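Local coordinates for protein tryptophan synthase alpha chain (Campylobacter jejuni, PDB 3THA) that probably cleaves indoleglycerol phosphate to indole and glyceraldehyde 3-phosphate, as the alpha subunit of tryptophan synthase in the last step of tryptophan biosynthesis, at residues N210-D213 and V214-M217; G227-I230 and V231-F234; S181-E184 and A185-Q188. All blocks are in the same frame, centred on the assembly; numbering follows the deposited sequence.

Contact 1 (N210-D213 and V214-M217)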
loop_
_atom_site.group_PDB
_atom_site.type_symbol
_atom_site.label_atom_id
_atom_site.label_comp_id
_atom_site.label_asym_id
_atom_site.label_seq_id
_atom_site.Cartn_x
_atom_site.Cartn_y
_atom_site.Cartn_z
ATOM N N ASN B 210 8.314 19.053 -1.362
ATOM C CA ASN B 210 8.558 20.465 -1.127
ATOM C C ASN B 210 7.714 21.293 -2.115
ATOM O O ASN B 210 6.915 20.714 -2.844
ATOM C CB ASN B 210 10.076 20.688 -1.273
ATOM C CG ASN B 210 10.436 21.996 -1.983
ATOM O OD1 ASN B 210 10.297 22.105 -3.202
ATOM N ND2 ASN B 210 10.937 22.981 -1.220
ATOM N N ASN B 211 7.914 22.617 -2.144
ATOM C CA ASN B 211 7.222 23.532 -3.064
ATOM C C ASN B 211 7.924 23.837 -4.385
ATOM O O ASN B 211 7.280 23.842 -5.421
ATOM C CB ASN B 211 6.876 24.864 -2.375
ATOM C CG ASN B 211 6.352 25.908 -3.356
ATOM O OD1 ASN B 211 7.062 26.842 -3.717
ATOM N ND2 ASN B 211 5.121 25.729 -3.821
ATOM N N GLN B 212 9.219 24.160 -4.356
ATOM C CA GLN B 212 9.983 24.373 -5.609
ATOM C C GLN B 212 10.039 23.009 -6.358
ATOM O O GLN B 212 10.283 22.957 -7.560
ATOM C CB GLN B 212 11.409 24.989 -5.392
ATOM C CG GLN B 212 11.700 25.852 -4.096
ATOM C CD GLN B 212 11.368 27.374 -4.177
ATOM O OE1 GLN B 212 10.289 27.764 -4.643
ATOM N NE2 GLN B 212 12.291 28.230 -3.670
ATOM N N ASP B 213 9.778 21.943 -5.589
ATOM C CA ASP B 213 9.621 20.539 -5.990
ATOM C C ASP B 213 8.292 20.421 -6.745
ATOM O O ASP B 213 8.098 19.499 -7.506
ATOM C CB ASP B 213 9.512 19.700 -4.702
ATOM C CG ASP B 213 10.206 18.330 -4.765
ATOM O OD1 ASP B 213 11.300 18.172 -5.328
ATOM O OD2 ASP B 213 9.661 17.395 -4.150
ATOM N N VAL B 214 7.355 21.332 -6.494
ATOM C CA VAL B 214 6.115 21.300 -7.254
ATOM C C VAL B 214 6.155 22.301 -8.384
ATOM O O VAL B 214 5.530 22.078 -9.413
ATOM C CB VAL B 214 4.809 21.429 -6.393
ATOM C CG1 VAL B 214 5.072 21.090 -4.961
ATOM C CG2 VAL B 214 4.147 22.785 -6.546
ATOM N N LYS B 215 6.913 23.381 -8.214
ATOM C CA LYS B 215 7.015 24.366 -9.282
ATOM C C LYS B 215 7.795 23.795 -10.478
ATOM O O LYS B 215 7.723 24.335 -11.589
ATOM C CB LYS B 215 7.575 25.702 -8.782
ATOM C CG LYS B 215 6.492 26.694 -8.325
ATOM C CD LYS B 215 7.089 28.000 -7.782
ATOM C CE LYS B 215 5.995 29.073 -7.646
ATOM N NZ LYS B 215 6.129 29.987 -6.458
ATOM N N ARG B 216 8.496 22.684 -10.258
ATOM C CA ARG B 216 9.233 22.048 -11.345
ATOM C C ARG B 216 8.395 20.990 -12.071
ATOM O O ARG B 216 8.336 20.960 -13.299
ATOM C CB ARG B 216 10.596 21.504 -10.876
ATOM C CG ARG B 216 10.584 20.173 -10.136
ATOM C CD ARG B 216 11.970 19.511 -10.204
ATOM N NE ARG B 216 12.979 20.194 -9.391
ATOM C CZ ARG B 216 13.518 19.677 -8.289
ATOM N NH1 ARG B 216 13.167 18.454 -7.881
ATOM N NH2 ARG B 216 14.411 20.374 -7.597
HETATM N N MSE B 217 7.724 20.149 -11.299
HETATM C CA MSE B 217 6.757 19.218 -11.850
HETATM C C MSE B 217 5.681 19.950 -12.649
HETATM O O MSE B 217 5.038 19.348 -13.520
HETATM C CB MSE B 217 6.118 18.411 -10.726
HETATM C CG MSE B 217 7.027 17.361 -10.124
HETATM SE SE MSE B 217 7.418 15.896 -11.389
HETATM C CE MSE B 217 8.774 14.981 -10.292
#
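V214 and N211 meet on the inner side of this first helical turn. The CG2 methyl of V214 lies 3.5 Å from N211 O and 4.1 Å from N211 ND2, the two side chains crossing at a slant. N211 O is gripped twice: K215 N reaches it at 2.9 Å in the carbonyl plane, while V214 N, at 2.7 Å, sits well above that plane. With CG swung anti to its backbone N (chi1 171°), N211 turns its amide toward the chain terminus, where ND2 donates to I249 O. V214 and M217 pack against V224 of strand 223-226, so this is the buried side.

The other side is looser and more open. D213 OD1 and R216 NH1 form a salt bridge of 3.2 Å, but the oxygen lies well out of the guanidinium plane and the two flat groups stand 79° apart; the attraction is one of charge, with no N-H aimed at the carboxylate. The other oxygen, D213 OD2, accepts from Q209 N. Q212 and K215 extend along the solvent flank, K215 NZ making a weak bond to K251 O.

N210 OD1 accepts a capping bond from D213 N, its modelled length doubtful, ahead of the turn that leads into helix 212-217, the helix joining parallel strands 202-205 and 223-226 in a beta-alpha-beta unit of the TIM barrel.

Contact 2 (G227-I230 and V231-F234)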
loop_
_atom_site.group_PDB
_atom_site.type_symbol
_atom_site.label_atom_id
_atom_site.label_comp_id
_atom_site.label_asym_id
_atom_site.label_seq_id
_atom_site.Cartn_x
_atom_site.Cartn_y
_atom_site.Cartn_z
ATOM N N GLY B 227 0.822 13.738 -2.019
ATOM C CA GLY B 227 0.247 12.678 -1.156
ATOM C C GLY B 227 0.697 12.688 0.316
ATOM O O GLY B 227 0.189 13.446 1.162
ATOM N N THR B 228 1.656 11.825 0.609
ATOM C CA THR B 228 2.308 11.752 1.903
ATOM C C THR B 228 2.361 13.099 2.612
ATOM O O THR B 228 1.811 13.221 3.702
ATOM C CB THR B 228 3.731 11.166 1.755
ATOM O OG1 THR B 228 4.504 11.977 0.826
ATOM C CG2 THR B 228 3.602 9.713 1.230
ATOM N N SER B 229 2.986 14.090 1.974
ATOM C CA SER B 229 3.193 15.408 2.549
ATOM C C SER B 229 1.963 16.150 3.033
ATOM O O SER B 229 2.012 16.745 4.103
ATOM C CB SER B 229 3.920 16.287 1.565
ATOM O OG SER B 229 5.245 15.879 1.544
ATOM N N ILE B 230 0.882 16.147 2.248
ATOM C CA ILE B 230 -0.350 16.811 2.652
ATOM C C ILE B 230 -0.842 16.128 3.913
ATOM O O ILE B 230 -1.083 16.785 4.916
ATOM C CB ILE B 230 -1.447 16.820 1.536
ATOM C CG1 ILE B 230 -1.448 18.155 0.769
ATOM C CG2 ILE B 230 -2.861 16.758 2.143
ATOM C CD1 ILE B 230 -0.227 18.447 -0.014
ATOM N N VAL B 231 -0.942 14.805 3.879
ATOM C CA VAL B 231 -1.317 14.061 5.072
ATOM C C VAL B 231 -0.474 14.504 6.299
ATOM O O VAL B 231 -0.998 14.586 7.421
ATOM C CB VAL B 231 -1.273 12.514 4.845
ATOM C CG1 VAL B 231 -1.581 11.754 6.150
ATOM C CG2 VAL B 231 -2.278 12.103 3.766
ATOM N N LYS B 232 0.802 14.845 6.078
ATOM C CA LYS B 232 1.683 15.209 7.186
ATOM C C LYS B 232 1.220 16.539 7.784
ATOM O O LYS B 232 1.400 16.777 8.969
ATOM C CB LYS B 232 3.195 15.182 6.806
ATOM C CG LYS B 232 3.851 16.521 6.363
ATOM C CD LYS B 232 5.401 16.411 6.215
ATOM C CE LYS B 232 5.826 15.667 4.907
ATOM N NZ LYS B 232 7.282 15.798 4.529
ATOM N N CYS B 233 0.597 17.376 6.960
ATOM C CA CYS B 233 -0.002 18.642 7.442
ATOM C C CYS B 233 -1.105 18.364 8.441
ATOM O O CYS B 233 -1.223 19.027 9.422
ATOM C CB CYS B 233 -0.560 19.476 6.277
ATOM S SG CYS B 233 0.736 19.892 5.080
ATOM N N PHE B 234 -1.882 17.332 8.204
ATOM C CA PHE B 234 -2.993 17.055 9.077
ATOM C C PHE B 234 -2.627 16.576 10.479
ATOM O O PHE B 234 -3.514 16.308 11.294
ATOM C CB PHE B 234 -3.937 16.064 8.408
ATOM C CG PHE B 234 -4.792 16.674 7.344
ATOM C CD1 PHE B 234 -6.184 16.721 7.486
ATOM C CD2 PHE B 234 -4.226 17.202 6.194
ATOM C CE1 PHE B 234 -6.988 17.263 6.472
ATOM C CE2 PHE B 234 -5.027 17.753 5.191
ATOM C CZ PHE B 234 -6.414 17.777 5.335
#
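V231 N donates to G227 O at 3.2 Å, nearly straight at the hydrogen (165°) and almost in line with the C=O bond. Two residues on, C233 N reaches S229 O at 3.3 Å with the donor tilted 23° from the carbonyl plane. The remaining bonds are weak and partly shared: K232 N lies between T228 O and S229 O, and C233 N also leans on I230 O, which takes a further weak bond from F234 N as the helix runs out.

Round this backbone the side chains settle against the carbonyls. K232 folds back over the preceding turn. A bend at chi3 (76°) brings its CE to 3.4 Å from S229 OG, so the aliphatic part of the lysine lies over the serine. C233 packs CB against I230 O.

Facing helix 239-248, I230 and F234 run side by side and point the same way, with I230 CG2 3.9 Å from F234 CE2. The phenyl ring turns its edge to the backbone, CD2 standing 3.4 Å from I230 O near the ring plane. Beyond this turn the ring meets F33 edge-to-face, I230 and F234 both pack on I246 of helix 239-248, and V231 reaches Y19 and V21 of strand 15-21.

At the start of the turn T228 packs on D57 of the second subunit, and G227 lies about 6 Å (nearest atoms) from the side chain of E46, a predicted proton acceptor. This short helix directly after strand 223-226, the last of the eight, is consistent with the phosphate-binding end seen in TIM barrels of this kind.

Contact 3 (S181-E184 and A185-Q188)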
loop_
_atom_site.group_PDB
_atom_site.type_symbol
_atom_site.label_atom_id
_atom_site.label_comp_id
_atom_site.label_asym_id
_atom_site.label_seq_id
_atom_site.Cartn_x
_atom_site.Cartn_y
_atom_site.Cartn_z
ATOM N N SER B 181 17.915 15.526 -12.022
ATOM C CA SER B 181 17.436 16.338 -13.159
ATOM C C SER B 181 17.393 15.566 -14.508
ATOM O O SER B 181 16.866 16.060 -15.516
ATOM C CB SER B 181 18.236 17.639 -13.272
ATOM O OG SER B 181 19.600 17.364 -13.547
ATOM N N VAL B 182 17.929 14.346 -14.506
ATOM C CA VAL B 182 17.782 13.427 -15.631
ATOM C C VAL B 182 16.367 12.870 -15.642
ATOM O O VAL B 182 15.605 13.102 -16.587
ATOM C CB VAL B 182 18.744 12.243 -15.516
ATOM C CG1 VAL B 182 18.343 11.128 -16.487
ATOM C CG2 VAL B 182 20.190 12.688 -15.730
ATOM N N GLU B 183 16.049 12.120 -14.579
ATOM C CA GLU B 183 14.684 11.638 -14.258
ATOM C C GLU B 183 13.581 12.696 -14.530
ATOM O O GLU B 183 12.464 12.338 -14.894
ATOM C CB GLU B 183 14.616 11.070 -12.814
ATOM C CG GLU B 183 15.129 9.603 -12.637
ATOM C CD GLU B 183 14.020 8.515 -12.706
ATOM O OE1 GLU B 183 12.891 8.778 -13.202
ATOM O OE2 GLU B 183 14.281 7.378 -12.248
ATOM N N GLU B 184 13.907 13.985 -14.404
ATOM C CA GLU B 184 13.003 15.028 -14.890
ATOM C C GLU B 184 12.756 14.925 -16.405
ATOM O O GLU B 184 11.650 14.605 -16.813
ATOM C CB GLU B 184 13.514 16.401 -14.519
ATOM C CG GLU B 184 12.544 17.500 -14.845
ATOM C CD GLU B 184 12.937 18.821 -14.204
ATOM O OE1 GLU B 184 13.200 19.784 -14.956
ATOM O OE2 GLU B 184 12.995 18.900 -12.950
ATOM N N ALA B 185 13.782 15.159 -17.231
ATOM C CA ALA B 185 13.674 15.004 -18.712
ATOM C C ALA B 185 13.065 13.672 -19.217
ATOM O O ALA B 185 12.316 13.642 -20.201
ATOM C CB ALA B 185 15.026 15.271 -19.389
ATOM N N ILE B 186 13.373 12.575 -18.536
ATOM C CA ILE B 186 12.734 11.307 -18.837
ATOM C C ILE B 186 11.211 11.426 -18.803
ATOM O O ILE B 186 10.514 10.896 -19.691
ATOM C CB ILE B 186 13.168 10.232 -17.855
ATOM C CG1 ILE B 186 14.689 10.087 -17.905
ATOM C CG2 ILE B 186 12.464 8.928 -18.168
ATOM C CD1 ILE B 186 15.262 9.020 -17.007
ATOM N N LEU B 187 10.715 12.134 -17.788
ATOM C CA LEU B 187 9.284 12.317 -17.568
ATOM C C LEU B 187 8.636 13.097 -18.692
ATOM O O LEU B 187 7.573 12.715 -19.194
ATOM C CB LEU B 187 9.013 13.047 -16.230
ATOM C CG LEU B 187 8.931 12.178 -14.977
ATOM C CD1 LEU B 187 9.407 12.978 -13.778
ATOM C CD2 LEU B 187 7.515 11.650 -14.757
ATOM N N GLN B 188 9.262 14.200 -19.071
ATOM C CA GLN B 188 8.812 14.947 -20.224
ATOM C C GLN B 188 8.781 14.095 -21.497
ATOM O O GLN B 188 7.943 14.342 -22.385
ATOM C CB GLN B 188 9.671 16.189 -20.418
ATOM C CG GLN B 188 9.184 17.400 -19.626
ATOM C CD GLN B 188 10.100 18.600 -19.766
ATOM O OE1 GLN B 188 11.326 18.482 -19.699
ATOM N NE2 GLN B 188 9.508 19.763 -19.955
#
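V182 lays its CG1 methyl against the end of I186, one turn further along the helix, with CG1 and I186 CD1 3.8 Å apart. The two side chains cross at an angle, and the methyl of the valine meets the outer part of the isoleucine. V182 holds CG1 anti to its backbone N (chi1 166°), which directs that branch along the helix toward its neighbour. I186 answers with CG1 anti to its own carbonyl carbon and a fully extended chi2 of -178°; its CD1 thereby also comes to 3.8 Å from E183 CA. Beneath this apolar pair runs a well-formed backbone bond, I186 N to V182 O at 3.0 Å, with the donor in the carbonyl plane and the hydrogen pointing nearly straight at the oxygen (166°).

The turn belongs to helix 180-195, which follows strand 168-171 and leads to strand 202-205, a right-handed beta-alpha-beta crossover of the TIM barrel. I186 and L187 both rest on V150, in the loop after strand 143-148.

L187 packs against the backbone of the turn before it: its CD1 approaches E183 O to 3.3 Å, and its CB lies still closer to E184 O. The amide of L187 is divided between these same two carbonyls by weak bonds, and Q188 N adds another weak one to E184 O. The glutamates serve different surroundings. E183 is buried, and its OE2 accepts from I176 N in the loop before the helix. E184, chain extended beyond CG, reaches across to R216 of helix 212-217 in a long, weak ion pair.

In the fold
Contact 2 is the core member of the three: nearly all its residues are buried, packed between strand 15-21 and helix 239-248, and its chemistry is mostly backbone bonds and apolar contacts. Contacts 1 and 3 are partly buried, lie on the outer helices of successive beta-alpha-beta units that share strand 202-205, and carry charges on their open sides. Those two touch across their neighbouring helices, with M217 CE 4.1 Å from L187 CD1. Contact 1 stands between the others, its centre about 15 Å from that of contact 2 and 14 Å from that of contact 3. Only contact 2 comes near a predicted catalytic residue.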